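Local coordinates for protein Aster-A (Mus musculus, PDB 6GQF) that carries cholesterol from the plasma membrane to the endoplasmic reticulum without vesicles, binding the sterol in the StAR-related VASt (ASTER) domain that makes up this chain, at residues A[90-96]-A[111-117]; A[104-110]-A[134-139]; A[142-148]-A[166-172]. One frame throughout, in Å; residues are numbered along the deposited sequence.

Interaction 1. Residues A[90-96]-A[111-117]. With HC3 (25-hydroxycholesterol), chain E.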
# COMPACT_ATOMS: atom_id res chain seq x y z
N GLN A 90 3.83 11.53 -11.26
CA GLN A 90 4.33 10.37 -11.98
C GLN A 90 3.44 9.18 -11.66
O GLN A 90 2.67 9.23 -10.69
CB GLN A 90 5.79 10.07 -11.61
CG GLN A 90 6.72 11.28 -11.67
CD GLN A 90 8.13 10.97 -11.20
OE1 GLN A 90 8.61 11.53 -10.21
NE2 GLN A 90 8.82 10.09 -11.92
N ARG A 91 3.52 8.12 -12.46
CA ARG A 91 2.71 6.92 -12.24
C ARG A 91 3.47 5.65 -12.57
O ARG A 91 4.25 5.61 -13.53
CB ARG A 91 1.42 6.96 -13.07
CG ARG A 91 0.52 8.15 -12.77
CD ARG A 91 -0.74 8.18 -13.63
NE ARG A 91 -1.67 7.10 -13.29
CZ ARG A 91 -2.06 6.12 -14.12
NH1 ARG A 91 -1.63 6.05 -15.37
NH2 ARG A 91 -2.91 5.21 -13.67
N ARG A 92 3.26 4.62 -11.77
CA ARG A 92 3.73 3.29 -12.08
C ARG A 92 2.64 2.29 -11.73
O ARG A 92 1.62 2.66 -11.14
CB ARG A 92 5.03 2.95 -11.34
CG ARG A 92 4.90 2.85 -9.82
CD ARG A 92 6.18 2.32 -9.18
NE ARG A 92 6.04 2.17 -7.73
CZ ARG A 92 6.94 1.60 -6.93
NH1 ARG A 92 8.07 1.13 -7.43
NH2 ARG A 92 6.71 1.50 -5.63
N VAL A 93 2.86 1.04 -12.10
CA VAL A 93 1.94 -0.04 -11.78
C VAL A 93 2.71 -1.26 -11.30
O VAL A 93 3.81 -1.54 -11.77
CB VAL A 93 1.06 -0.42 -12.99
CG1 VAL A 93 -0.04 0.61 -13.21
CG2 VAL A 93 1.91 -0.58 -14.26
N LEU A 94 2.11 -1.96 -10.34
CA LEU A 94 2.70 -3.17 -9.77
C LEU A 94 1.73 -4.33 -9.95
O LEU A 94 0.52 -4.12 -10.08
CB LEU A 94 3.01 -3.00 -8.28
CG LEU A 94 3.93 -1.85 -7.85
CD1 LEU A 94 3.22 -0.49 -7.86
CD2 LEU A 94 4.50 -2.15 -6.48
N THR A 95 2.26 -5.54 -9.95
CA THR A 95 1.41 -6.71 -9.87
C THR A 95 2.14 -7.79 -9.09
O THR A 95 3.36 -7.88 -9.13
CB THR A 95 1.02 -7.25 -11.26
OG1 THR A 95 0.20 -8.41 -11.11
CG2 THR A 95 2.26 -7.61 -12.08
N TYR A 96 1.38 -8.58 -8.34
CA TYR A 96 1.95 -9.68 -7.59
C TYR A 96 0.85 -10.60 -7.09
O TYR A 96 -0.30 -10.19 -6.93
CB TYR A 96 2.79 -9.17 -6.41
CG TYR A 96 2.21 -7.97 -5.72
CD1 TYR A 96 1.07 -8.08 -4.94
CD2 TYR A 96 2.80 -6.73 -5.85
CE1 TYR A 96 0.53 -6.97 -4.31
CE2 TYR A 96 2.27 -5.62 -5.23
CZ TYR A 96 1.14 -5.74 -4.45
OH TYR A 96 0.62 -4.63 -3.83
N VAL A 111 -2.90 -9.29 -7.53
CA VAL A 111 -3.12 -7.92 -7.12
C VAL A 111 -2.44 -6.96 -8.08
O VAL A 111 -1.22 -6.88 -8.12
CB VAL A 111 -2.57 -7.66 -5.70
CG1 VAL A 111 -2.68 -6.17 -5.34
CG2 VAL A 111 -3.31 -8.51 -4.68
N VAL A 112 -3.24 -6.23 -8.84
CA VAL A 112 -2.72 -5.15 -9.66
C VAL A 112 -2.82 -3.86 -8.87
O VAL A 112 -3.87 -3.55 -8.32
CB VAL A 112 -3.49 -5.01 -10.98
CG1 VAL A 112 -3.02 -3.79 -11.76
CG2 VAL A 112 -3.32 -6.27 -11.80
N GLU A 113 -1.71 -3.12 -8.81
CA GLU A 113 -1.66 -1.88 -8.05
C GLU A 113 -1.18 -0.73 -8.92
O GLU A 113 -0.31 -0.91 -9.78
CB GLU A 113 -0.74 -2.04 -6.83
CG GLU A 113 -0.67 -0.81 -5.92
CD GLU A 113 0.25 -1.01 -4.73
OE1 GLU A 113 0.91 -2.07 -4.66
OE2 GLU A 113 0.32 -0.10 -3.87
N THR A 114 -1.75 0.45 -8.70
CA THR A 114 -1.36 1.67 -9.41
C THR A 114 -0.96 2.75 -8.41
O THR A 114 -1.73 3.08 -7.51
CB THR A 114 -2.51 2.19 -10.28
OG1 THR A 114 -3.02 1.12 -11.07
CG2 THR A 114 -2.04 3.30 -11.19
N GLN A 115 0.23 3.31 -8.59
CA GLN A 115 0.74 4.34 -7.69
C GLN A 115 1.02 5.65 -8.42
O GLN A 115 1.66 5.65 -9.47
CB GLN A 115 2.01 3.86 -6.99
CG GLN A 115 1.78 2.73 -6.02
CD GLN A 115 3.02 2.38 -5.22
OE1 GLN A 115 4.13 2.74 -5.61
NE2 GLN A 115 2.83 1.69 -4.10
N THR A 116 0.54 6.75 -7.85
CA THR A 116 0.79 8.09 -8.38
C THR A 116 1.57 8.95 -7.38
O THR A 116 1.06 9.25 -6.31
CB THR A 116 -0.52 8.83 -8.73
OG1 THR A 116 -1.27 8.05 -9.68
CG2 THR A 116 -0.23 10.19 -9.34
N LEU A 117 2.78 9.36 -7.75
CA LEU A 117 3.66 10.11 -6.85
C LEU A 117 3.58 11.61 -7.09
O LEU A 117 3.69 12.08 -8.22
CB LEU A 117 5.11 9.65 -7.01
CG LEU A 117 6.08 9.93 -5.85
CD1 LEU A 117 7.31 9.06 -6.01
CD2 LEU A 117 6.49 11.39 -5.76
C18 HC3 E . -6.31 -7.86 2.19
C13 HC3 E . -6.49 -7.87 0.67
C12 HC3 E . -5.34 -8.56 0.17
C11 HC3 E . -3.95 -7.73 0.39
C9 HC3 E . -4.01 -6.30 -0.14
C10 HC3 E . -2.63 -5.48 0.07
C19 HC3 E . -2.13 -5.76 1.47
C1 HC3 E . -1.57 -5.99 -0.90
C2 HC3 E . -0.28 -5.22 -0.81
C3 HC3 E . -0.46 -3.75 -1.00
O1 HC3 E . 0.77 -3.07 -0.77
C4 HC3 E . -1.51 -3.19 -0.04
C5 HC3 E . -2.79 -4.01 -0.09
C6 HC3 E . -4.23 -3.32 0.31
C7 HC3 E . -5.45 -4.08 -0.04
C8 HC3 E . -5.23 -5.61 0.46
C14 HC3 E . -6.48 -6.40 0.18
C15 HC3 E . -7.91 -5.80 0.62
C16 HC3 E . -8.93 -7.19 0.65
C17 HC3 E . -8.03 -8.40 0.34
C20 HC3 E . -8.35 -9.63 1.05
C21 HC3 E . -7.98 -10.82 0.10
C22 HC3 E . -9.82 -9.80 1.57
C23 HC3 E . -10.66 -10.85 0.89
C24 HC3 E . -12.07 -10.61 1.37
C25 HC3 E . -12.92 -11.83 1.15
C26 HC3 E . -14.34 -11.48 1.52
C27 HC3 E . -12.85 -12.24 -0.31
O2 HC3 E . -12.46 -12.88 1.97

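Interaction 2. Residues A[104-110]-A[134-139]. With HC3 (25-hydroxycholesterol), chain E.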
# COMPACT_ATOMS: atom_id res chain seq x y z
N LEU A 104 -11.91 -18.85 3.07
CA LEU A 104 -12.95 -18.40 2.16
C LEU A 104 -12.44 -18.43 0.73
O LEU A 104 -11.64 -17.58 0.32
CB LEU A 104 -13.42 -16.98 2.53
CG LEU A 104 -14.86 -16.64 2.13
CD1 LEU A 104 -15.86 -17.36 3.02
CD2 LEU A 104 -15.07 -15.15 2.21
N GLY A 105 -12.89 -19.42 -0.03
CA GLY A 105 -12.55 -19.54 -1.43
C GLY A 105 -11.10 -19.92 -1.69
O GLY A 105 -10.56 -20.80 -1.01
N PRO A 106 -10.46 -19.29 -2.68
CA PRO A 106 -9.07 -19.61 -3.05
C PRO A 106 -8.06 -19.38 -1.94
O PRO A 106 -8.35 -18.71 -0.95
CB PRO A 106 -8.79 -18.65 -4.21
CG PRO A 106 -10.12 -18.31 -4.77
CD PRO A 106 -11.05 -18.29 -3.60
N LYS A 107 -6.87 -19.96 -2.12
CA LYS A 107 -5.78 -19.81 -1.16
C LYS A 107 -4.72 -18.87 -1.73
O LYS A 107 -3.60 -18.81 -1.22
CB LYS A 107 -5.18 -21.17 -0.83
CG LYS A 107 -6.18 -22.15 -0.23
CD LYS A 107 -5.57 -23.51 0.03
CE LYS A 107 -6.60 -24.49 0.57
NZ LYS A 107 -5.99 -25.80 0.95
N SER A 108 -5.08 -18.15 -2.79
CA SER A 108 -4.19 -17.16 -3.39
C SER A 108 -4.97 -16.22 -4.30
O SER A 108 -6.13 -16.48 -4.62
CB SER A 108 -3.06 -17.84 -4.17
OG SER A 108 -3.58 -18.65 -5.22
N ALA A 109 -4.34 -15.12 -4.69
CA ALA A 109 -4.98 -14.12 -5.54
C ALA A 109 -3.96 -13.18 -6.17
O ALA A 109 -2.86 -13.02 -5.66
CB ALA A 109 -5.99 -13.32 -4.73
N SER A 110 -4.34 -12.57 -7.29
CA SER A 110 -3.49 -11.60 -7.97
C SER A 110 -3.88 -10.19 -7.53
O SER A 110 -5.04 -9.94 -7.20
CB SER A 110 -3.61 -11.73 -9.49
OG SER A 110 -3.09 -12.96 -9.94
N LEU A 134 -6.22 -3.28 -6.64
CA LEU A 134 -7.29 -4.15 -7.11
C LEU A 134 -6.84 -5.58 -6.94
O LEU A 134 -5.86 -6.01 -7.55
CB LEU A 134 -7.64 -3.85 -8.57
CG LEU A 134 -8.46 -2.58 -8.83
CD1 LEU A 134 -7.66 -1.29 -8.61
CD2 LEU A 134 -9.00 -2.61 -10.23
N THR A 135 -7.55 -6.30 -6.09
CA THR A 135 -7.31 -7.71 -5.85
C THR A 135 -8.26 -8.54 -6.71
O THR A 135 -9.48 -8.37 -6.64
CB THR A 135 -7.50 -8.07 -4.37
OG1 THR A 135 -8.89 -7.93 -4.02
CG2 THR A 135 -6.68 -7.15 -3.49
N GLN A 136 -7.69 -9.41 -7.54
CA GLN A 136 -8.48 -10.23 -8.46
C GLN A 136 -8.47 -11.69 -8.02
O GLN A 136 -7.56 -12.13 -7.32
CB GLN A 136 -7.93 -10.12 -9.88
CG GLN A 136 -7.59 -8.70 -10.34
CD GLN A 136 -8.82 -7.81 -10.48
OE1 GLN A 136 -9.96 -8.28 -10.37
NE2 GLN A 136 -8.61 -6.52 -10.73
N GLY A 137 -9.50 -12.43 -8.43
CA GLY A 137 -9.55 -13.86 -8.18
C GLY A 137 -10.17 -14.22 -6.84
O GLY A 137 -10.32 -15.40 -6.53
N ILE A 138 -10.51 -13.21 -6.05
CA ILE A 138 -11.14 -13.44 -4.75
C ILE A 138 -12.65 -13.40 -4.88
O ILE A 138 -13.18 -12.93 -5.89
CB ILE A 138 -10.69 -12.39 -3.71
CG1 ILE A 138 -11.10 -10.98 -4.14
CG2 ILE A 138 -9.20 -12.48 -3.49
CD1 ILE A 138 -10.94 -9.94 -3.07
N PRO A 139 -13.36 -13.89 -3.85
CA PRO A 139 -14.81 -13.68 -3.75
C PRO A 139 -15.19 -12.20 -3.61
O PRO A 139 -14.54 -11.48 -2.86
CB PRO A 139 -15.19 -14.45 -2.49
CG PRO A 139 -14.10 -15.45 -2.31
CD PRO A 139 -12.87 -14.81 -2.82
C18 HC3 E . -6.31 -7.86 2.19
C13 HC3 E . -6.49 -7.87 0.67
C12 HC3 E . -5.34 -8.56 0.17
C11 HC3 E . -3.95 -7.73 0.39
C9 HC3 E . -4.01 -6.30 -0.14
C10 HC3 E . -2.63 -5.48 0.07
C19 HC3 E . -2.13 -5.76 1.47
C1 HC3 E . -1.57 -5.99 -0.90
C2 HC3 E . -0.28 -5.22 -0.81
C3 HC3 E . -0.46 -3.75 -1.00
O1 HC3 E . 0.77 -3.07 -0.77
C4 HC3 E . -1.51 -3.19 -0.04
C5 HC3 E . -2.79 -4.01 -0.09
C6 HC3 E . -4.23 -3.32 0.31
C7 HC3 E . -5.45 -4.08 -0.04
C8 HC3 E . -5.23 -5.61 0.46
C14 HC3 E . -6.48 -6.40 0.18
C15 HC3 E . -7.91 -5.80 0.62
C16 HC3 E . -8.93 -7.19 0.65
C17 HC3 E . -8.03 -8.40 0.34
C20 HC3 E . -8.35 -9.63 1.05
C21 HC3 E . -7.98 -10.82 0.10
C22 HC3 E . -9.82 -9.80 1.57
C23 HC3 E . -10.66 -10.85 0.89
C24 HC3 E . -12.07 -10.61 1.37
C25 HC3 E . -12.92 -11.83 1.15
C26 HC3 E . -14.34 -11.48 1.52
C27 HC3 E . -12.85 -12.24 -0.31
O2 HC3 E . -12.46 -12.88 1.97

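Interaction 3. Residues A[142-148]-A[166-172]. With HC3 (25-hydroxycholesterol), chain E.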
# COMPACT_ATOMS: atom_id res chain seq x y z
N ASP A 142 -15.65 -7.88 -7.57
CA ASP A 142 -16.35 -6.84 -8.31
C ASP A 142 -16.94 -5.79 -7.38
O ASP A 142 -17.11 -4.64 -7.76
CB ASP A 142 -17.47 -7.44 -9.16
CG ASP A 142 -16.98 -8.01 -10.47
OD1 ASP A 142 -15.81 -7.76 -10.84
OD2 ASP A 142 -17.77 -8.71 -11.13
N TYR A 143 -17.25 -6.20 -6.16
CA TYR A 143 -17.95 -5.33 -5.23
C TYR A 143 -17.10 -4.14 -4.77
O TYR A 143 -17.63 -3.04 -4.59
CB TYR A 143 -18.41 -6.12 -4.00
CG TYR A 143 -19.69 -6.89 -4.22
CD1 TYR A 143 -19.68 -8.13 -4.84
CD2 TYR A 143 -20.91 -6.37 -3.80
CE1 TYR A 143 -20.84 -8.83 -5.04
CE2 TYR A 143 -22.08 -7.07 -4.00
CZ TYR A 143 -22.04 -8.30 -4.62
OH TYR A 143 -23.20 -9.01 -4.82
N PHE A 144 -15.80 -4.35 -4.58
CA PHE A 144 -14.97 -3.36 -3.91
C PHE A 144 -13.53 -3.36 -4.40
O PHE A 144 -13.07 -4.29 -5.05
CB PHE A 144 -14.98 -3.61 -2.40
CG PHE A 144 -14.10 -4.76 -1.96
CD1 PHE A 144 -14.50 -6.08 -2.18
CD2 PHE A 144 -12.89 -4.54 -1.34
CE1 PHE A 144 -13.70 -7.14 -1.79
CE2 PHE A 144 -12.09 -5.60 -0.94
CZ PHE A 144 -12.49 -6.90 -1.17
N TYR A 145 -12.83 -2.28 -4.06
CA TYR A 145 -11.38 -2.19 -4.18
C TYR A 145 -10.94 -1.24 -3.07
O TYR A 145 -11.79 -0.70 -2.36
CB TYR A 145 -10.96 -1.71 -5.58
CG TYR A 145 -11.26 -0.26 -5.89
CD1 TYR A 145 -12.53 0.15 -6.27
CD2 TYR A 145 -10.25 0.70 -5.83
CE1 TYR A 145 -12.80 1.48 -6.56
CE2 TYR A 145 -10.52 2.03 -6.12
CZ TYR A 145 -11.79 2.41 -6.48
OH TYR A 145 -12.04 3.73 -6.77
N THR A 146 -9.63 -1.06 -2.88
CA THR A 146 -9.13 -0.26 -1.75
C THR A 146 -8.16 0.82 -2.21
O THR A 146 -7.48 0.67 -3.22
CB THR A 146 -8.43 -1.15 -0.69
OG1 THR A 146 -7.23 -1.74 -1.23
CG2 THR A 146 -9.37 -2.24 -0.20
N ALA A 147 -8.13 1.92 -1.44
CA ALA A 147 -7.24 3.04 -1.70
C ALA A 147 -6.35 3.32 -0.49
O ALA A 147 -6.77 3.12 0.66
CB ALA A 147 -8.04 4.28 -2.06
N HIS A 148 -5.13 3.76 -0.75
CA HIS A 148 -4.14 4.03 0.29
C HIS A 148 -3.30 5.26 -0.06
O HIS A 148 -2.95 5.48 -1.22
CB HIS A 148 -3.23 2.81 0.47
CG HIS A 148 -3.99 1.52 0.59
ND1 HIS A 148 -4.21 0.90 1.79
CD2 HIS A 148 -4.59 0.76 -0.36
CE1 HIS A 148 -4.92 -0.20 1.59
NE2 HIS A 148 -5.17 -0.30 0.29
N SER A 166 -5.83 4.55 4.84
CA SER A 166 -6.46 3.72 3.83
C SER A 166 -7.97 3.88 3.88
O SER A 166 -8.50 4.52 4.78
CB SER A 166 -6.08 2.25 4.04
OG SER A 166 -4.67 2.14 4.10
N GLU A 167 -8.65 3.33 2.88
CA GLU A 167 -10.10 3.29 2.89
C GLU A 167 -10.60 2.23 1.91
O GLU A 167 -9.92 1.88 0.95
CB GLU A 167 -10.69 4.67 2.55
CG GLU A 167 -10.59 5.09 1.09
CD GLU A 167 -11.15 6.49 0.85
OE1 GLU A 167 -11.56 7.14 1.83
OE2 GLU A 167 -11.18 6.93 -0.33
N ILE A 168 -11.80 1.72 2.18
CA ILE A 168 -12.45 0.74 1.32
C ILE A 168 -13.47 1.45 0.43
O ILE A 168 -14.25 2.27 0.91
CB ILE A 168 -13.15 -0.36 2.14
CG1 ILE A 168 -12.11 -1.16 2.93
CG2 ILE A 168 -13.94 -1.30 1.24
CD1 ILE A 168 -12.69 -1.93 4.08
N ARG A 169 -13.45 1.12 -0.85
CA ARG A 169 -14.32 1.75 -1.84
C ARG A 169 -15.19 0.70 -2.55
O ARG A 169 -14.68 -0.21 -3.20
CB ARG A 169 -13.49 2.52 -2.87
CG ARG A 169 -12.81 3.74 -2.30
CD ARG A 169 -12.07 4.52 -3.38
NE ARG A 169 -11.42 5.70 -2.83
CZ ARG A 169 -10.46 6.39 -3.45
NH1 ARG A 169 -10.03 6.02 -4.65
NH2 ARG A 169 -9.93 7.44 -2.85
N TYR A 170 -16.50 0.86 -2.43
CA TYR A 170 -17.47 -0.07 -2.99
C TYR A 170 -18.05 0.40 -4.32
O TYR A 170 -18.68 1.46 -4.39
CB TYR A 170 -18.60 -0.30 -1.98
CG TYR A 170 -18.14 -0.97 -0.71
CD1 TYR A 170 -18.09 -2.36 -0.63
CD2 TYR A 170 -17.74 -0.23 0.39
CE1 TYR A 170 -17.66 -2.99 0.53
CE2 TYR A 170 -17.31 -0.85 1.55
CZ TYR A 170 -17.27 -2.23 1.61
OH TYR A 170 -16.85 -2.85 2.77
N ARG A 171 -17.86 -0.38 -5.37
CA ARG A 171 -18.49 -0.10 -6.66
C ARG A 171 -20.00 -0.33 -6.56
O ARG A 171 -20.78 0.34 -7.23
CB ARG A 171 -17.90 -0.98 -7.76
CG ARG A 171 -16.40 -0.92 -7.86
CD ARG A 171 -15.94 -1.64 -9.10
NE ARG A 171 -14.49 -1.61 -9.26
CZ ARG A 171 -13.66 -2.53 -8.77
NH1 ARG A 171 -14.12 -3.57 -8.09
NH2 ARG A 171 -12.36 -2.40 -8.98
N LYS A 172 -20.39 -1.29 -5.74
CA LYS A 172 -21.79 -1.55 -5.45
C LYS A 172 -21.93 -2.02 -4.00
O LYS A 172 -20.98 -2.55 -3.42
CB LYS A 172 -22.37 -2.60 -6.41
CG LYS A 172 -21.53 -3.86 -6.54
CD LYS A 172 -22.20 -4.87 -7.46
CE LYS A 172 -21.36 -6.14 -7.59
NZ LYS A 172 -22.07 -7.17 -8.39
C18 HC3 E . -6.31 -7.86 2.19
C13 HC3 E . -6.49 -7.87 0.67
C12 HC3 E . -5.34 -8.56 0.17
C11 HC3 E . -3.95 -7.73 0.39
C9 HC3 E . -4.01 -6.30 -0.14
C10 HC3 E . -2.63 -5.48 0.07
C19 HC3 E . -2.13 -5.76 1.47
C1 HC3 E . -1.57 -5.99 -0.90
C2 HC3 E . -0.28 -5.22 -0.81
C3 HC3 E . -0.46 -3.75 -1.00
O1 HC3 E . 0.77 -3.07 -0.77
C4 HC3 E . -1.51 -3.19 -0.04
C5 HC3 E . -2.79 -4.01 -0.09
C6 HC3 E . -4.23 -3.32 0.31
C7 HC3 E . -5.45 -4.08 -0.04
C8 HC3 E . -5.23 -5.61 0.46
C14 HC3 E . -6.48 -6.40 0.18
C15 HC3 E . -7.91 -5.80 0.62
C16 HC3 E . -8.93 -7.19 0.65
C17 HC3 E . -8.03 -8.40 0.34
C20 HC3 E . -8.35 -9.63 1.05
C21 HC3 E . -7.98 -10.82 0.10
C22 HC3 E . -9.82 -9.80 1.57
C23 HC3 E . -10.66 -10.85 0.89
C24 HC3 E . -12.07 -10.61 1.37
C25 HC3 E . -12.92 -11.83 1.15
C26 HC3 E . -14.34 -11.48 1.52
C27 HC3 E . -12.85 -12.24 -0.31
O2 HC3 E . -12.46 -12.88 1.97

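Interaction 1. Residues A[90-96]-A[111-117]
Backbone hydrogen bonds join Gln90, Arg92, Leu94 and Tyr96 in pairs to Leu117, Gln115, Glu113 and Val111, giving an unbroken antiparallel register. The straightest runs from Glu113 N to Leu94 O, 2.8 Å with 174° at the hydrogen. Between them lie the non-hydrogen-bonded pairs Arg91-Thr116, Val93-Thr114 and Thr95-Val112, whose side chains take the more exposed face.

Side-chain hydrogen bonds gather on the other face. Arg92 and Gln115 run side by side, and the guanidinium grips one amide oxygen side-on: NE and NH2 each lie 2.9 Å from Gln115 OE1, which sits in the guanidinium plane, although the two flat groups are turned 38° apart. Gln115 NE2 donates in turn to Glu113 OE2, a carboxylate oxygen that also bonds Ser131 on the next strand. Tyr96 OH donates to Glu113 OE1 at 2.7 Å, reaching it from above the carboxylate plane.

These strands, 90-99 and 108-119, form a hairpin in the curved antiparallel sheet of the Bet v 1-like fold, and Tyr96 belongs to its sterol pocket. Its OH comes 3.2 Å from C3, in the A ring of 25-hydroxycholesterol.

The apolar contact is that of Tyr96 CE1 with Val111 CG1 at 3.5 Å, the tyrosine's chi1 of 38° bringing the ring across toward the neighbouring strand. Leu94 instead packs its methyls beside polar groups, CD1 against the Gln115 amide and CD2 toward Glu113 OE1.

Interaction 2. Residues A[104-110]-A[134-139]
Gln136 N donates to Ser110 O at 2.7 Å, and the return bond from Ser110 N to Gln136 O is longer, 3.3 Å. Together they make the one antiparallel hydrogen-bonded pair of this contact, beyond which the two segments run into loops. Gly137, with its positive phi of 87°, turns residues 137-139 away from the strand direction.

Beyond the pair, small and apolar groups do the joining. Ala109 CB sits 3.5 Å from Ile138 CG2, close to Gln136 O as well. The branch of Ile138 is split in its use: CG2, beside the backbone N, turns to the alanine, while CG1, between the backbone N and the carbonyl carbon (chi1 61°), carries CD1 toward the sterol side chain. Pro106 CD and Pro139 CD, the two ring carbons next to nitrogen, meet at 4.0 Å, and Pro106 CG also packs against Gly137 O.

The ligand runs along this border. Thr135 CG2 lies 3.8 Å from C14 of the sterol nucleus, Pro139 CD is 3.6 Å from C27, and Leu104 CD2 approaches the 25-hydroxyl oxygen O2 at 3.5 Å. Loops at the open end of the hairpin thus line part of the VASt-domain pocket around the side chain of 25-hydroxycholesterol.

Interaction 3. Residues A[142-148]-A[166-172]
His148 and Ser166, a non-hydrogen-bonded pair of this antiparallel hairpin, are joined through their side chains by a 2.7 Å hydrogen bond between ND1 and OG, with the hydroxyl at the edge of the imidazole. The other ring nitrogen, NE2, is hydrogen-bonded to Thr146 OG1. Partners at both nitrogens should fix the rotation of the ring, with NE2 facing the sterol near C6. Thr146 has OG1 between its backbone N and carbonyl carbon (chi1 66°), which also places this hydroxyl beside C7 of 25-hydroxycholesterol.

Phe144 CG takes the same position on its own backbone (chi1 77°), turning the ring from Tyr170 to the sterol. Its CB rests against Tyr170 CD1, and the ring edge brings CE2 to 3.9 Å from C16. Tyr170 itself is tied by its OH to Glu183 of helix 176-202.

On the opposite face, the extended Arg169 chain passes alongside Tyr145, CB making a CH-pi contact over one face of the ring and the guanidinium turned nearly perpendicular to it. That guanidinium lies flat over Ala147 CB, with CZ at 3.5 Å. NE and NH2 both close on Glu167 OE2, a side-on salt bridge within the strand that keeps the guanidinium in place.

Where the strands end, Arg171 stretches back so that NH1 donates to Asp142 O from above the carbonyl plane, and one face of its guanidinium covers the rim of the Tyr145 ring at CD1, the two planes 28° apart. The extended Lys172 lays CE over the centre of the Tyr143 ring, 3.5 Å from the centroid, and NZ adds a cation-pi contact. Such a hairpin, one face lining a sterol and the other bearing charged and aromatic side chains, belongs to the curved sheet of the StAR-like, Bet v 1-like fold.

Overall arrangement
All three contacts belong to one antiparallel sheet, and all three touch the same sterol. Interactions 1 and 2 share strand 108-119 and meet where Val112 O approaches Leu134 N, probably as a hydrogen bond; interaction 3 lies beyond strand 127-136 and touches interaction 2 through Ile138 against Phe144 and Leu134 against Arg171. Interactions 1 and 3 do not touch. Each is partly buried, but the chemistry changes with position: a buried polar network near the sterol A ring in interaction 1, mostly apolar loop contacts around the sterol tail in interaction 2, and in interaction 3 a pocket-lining face backed by salt-bridge, CH-pi and cation-pi contacts nearer the surface.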